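Local atomic coordinates of Myo-inositol-1-phosphate synthase-related protein (Thermotoga maritima MSB8, PDB entry 3CIN), a protein that is related to myo-inositol-1-phosphate synthases and binds nicotinamide-adenine-dinucleotide. Residues P227-A230 against D231-H235. Sequence-based numbering, arbitrary orientation.
Sequences PFTA and DVLSH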
loop_
_atom_site.group_PDB
_atom_site.type_symbol
_atom_site.label_atom_id
_atom_site.label_comp_id
_atom_site.label_asym_id
_atom_site.label_seq_id
_atom_site.Cartn_x
_atom_site.Cartn_y
_atom_site.Cartn_z
ATOM N N PRO A 227 -7.909 -4.157 15.154
ATOM C CA PRO A 227 -7.355 -5.497 15.383
ATOM C C PRO A 227 -6.152 -5.871 14.492
ATOM O O PRO A 227 -5.261 -6.633 14.929
ATOM C CB PRO A 227 -8.559 -6.404 15.130
ATOM C CG PRO A 227 -9.692 -5.545 15.525
ATOM C CD PRO A 227 -9.345 -4.234 14.850
ATOM N N PHE A 228 -6.108 -5.361 13.271
ATOM C CA PHE A 228 -4.954 -5.567 12.407
ATOM C C PHE A 228 -3.747 -4.822 12.966
ATOM O O PHE A 228 -2.649 -5.405 13.063
ATOM C CB PHE A 228 -5.234 -5.101 10.972
ATOM C CG PHE A 228 -6.085 -6.062 10.208
ATOM C CD1 PHE A 228 -5.557 -7.285 9.811
ATOM C CD2 PHE A 228 -7.408 -5.762 9.921
ATOM C CE1 PHE A 228 -6.350 -8.201 9.107
ATOM C CE2 PHE A 228 -8.222 -6.669 9.225
ATOM C CZ PHE A 228 -7.686 -7.891 8.820
ATOM N N THR A 229 -3.929 -3.570 13.385
ATOM C CA THR A 229 -2.813 -2.819 14.037
ATOM C C THR A 229 -2.281 -3.574 15.262
ATOM O O THR A 229 -1.068 -3.753 15.427
ATOM C CB THR A 229 -3.306 -1.460 14.453
ATOM O OG1 THR A 229 -3.778 -0.789 13.280
ATOM C CG2 THR A 229 -2.269 -0.646 15.213
ATOM N N ALA A 230 -3.204 -4.112 16.052
ATOM C CA ALA A 230 -2.857 -4.805 17.257
ATOM C C ALA A 230 -2.048 -6.077 16.955
ATOM O O ALA A 230 -1.085 -6.375 17.633
ATOM C CB ALA A 230 -4.102 -5.123 18.106
ATOM N N ASP A 231 -2.441 -6.804 15.924
ATOM C CA ASP A 231 -1.712 -7.980 15.477
ATOM C C ASP A 231 -0.271 -7.638 15.079
ATOM O O ASP A 231 0.690 -8.323 15.479
ATOM C CB ASP A 231 -2.391 -8.555 14.267
ATOM C CG ASP A 231 -3.846 -8.913 14.488
ATOM O OD1 ASP A 231 -4.269 -9.219 15.636
ATOM O OD2 ASP A 231 -4.575 -8.940 13.458
ATOM N N VAL A 232 -0.089 -6.585 14.285
ATOM C CA VAL A 232 1.260 -6.170 13.946
ATOM C C VAL A 232 2.030 -5.779 15.193
ATOM O O VAL A 232 3.176 -6.191 15.364
ATOM C CB VAL A 232 1.282 -5.031 12.918
ATOM C CG1 VAL A 232 2.727 -4.587 12.519
ATOM C CG2 VAL A 232 0.518 -5.438 11.614
ATOM N N LEU A 233 1.417 -4.997 16.071
ATOM C CA LEU A 233 2.131 -4.600 17.289
ATOM C C LEU A 233 2.586 -5.829 18.115
ATOM O O LEU A 233 3.680 -5.819 18.702
ATOM C CB LEU A 233 1.274 -3.672 18.136
ATOM C CG LEU A 233 1.019 -2.306 17.434
ATOM C CD1 LEU A 233 0.114 -1.456 18.352
ATOM C CD2 LEU A 233 2.308 -1.547 17.035
ATOM N N SER A 234 1.740 -6.852 18.171
ATOM C CA SER A 234 2.064 -8.050 18.932
ATOM C C SER A 234 3.329 -8.700 18.364
ATOM O O SER A 234 4.214 -9.087 19.124
ATOM C CB SER A 234 0.900 -9.034 18.962
ATOM O OG SER A 234 -0.224 -8.481 19.684
ATOM N N HIS A 235 3.405 -8.829 17.043
ATOM C CA HIS A 235 4.577 -9.322 16.256
ATOM C C HIS A 235 5.832 -8.553 16.615
ATOM O O HIS A 235 6.913 -9.079 16.877
ATOM C CB HIS A 235 4.282 -9.101 14.731
ATOM C CG HIS A 235 5.147 -9.906 13.792
ATOM N ND1 HIS A 235 6.099 -9.344 12.966
ATOM C CD2 HIS A 235 5.178 -11.236 13.541
ATOM C CE1 HIS A 235 6.683 -10.296 12.253
ATOM N NE2 HIS A 235 6.144 -11.453 12.588
#
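Leu233 lies over the preceding turn of helix 225-238, beside Thr229, and the two side chains point the same way. Its CB sits 3.6 Å from both Thr229 O and Ala230 O. With chi1 at -66°, CG swings back beside the backbone N and comes to 3.2 Å from Thr229 O, the same oxygen that accepts the hydrogen bond from Leu233 N (2.9 Å). The extended chi2 then carries CD1 to 4.0 Å from Thr229 CG2. A branched aliphatic residue suits this place, because Val243 and Val246 of strand 242-252, Ile308 of strand 301-311 and Val277 and Ile280 of helix 276-281 also pack on it. This is an i to i+4 contact within one alpha-helix, which packs on the mixed beta-sheet and meets the second subunit through Phe228 and His235. Thr229 presents its methyl to Leu233, while OG1 is hydrogen-bonded to Gln248 OE1, which satisfies the hydroxyl in this buried setting. The next residue, Ser234, is hydrogen-bonded to Ala230 O through both N (2.9 Å) and OG (3.1 Å), the two donors arriving from opposite faces of the carbonyl plane; a short hydroxyl can fold back in this way. The small Ala230 packs on Ile276.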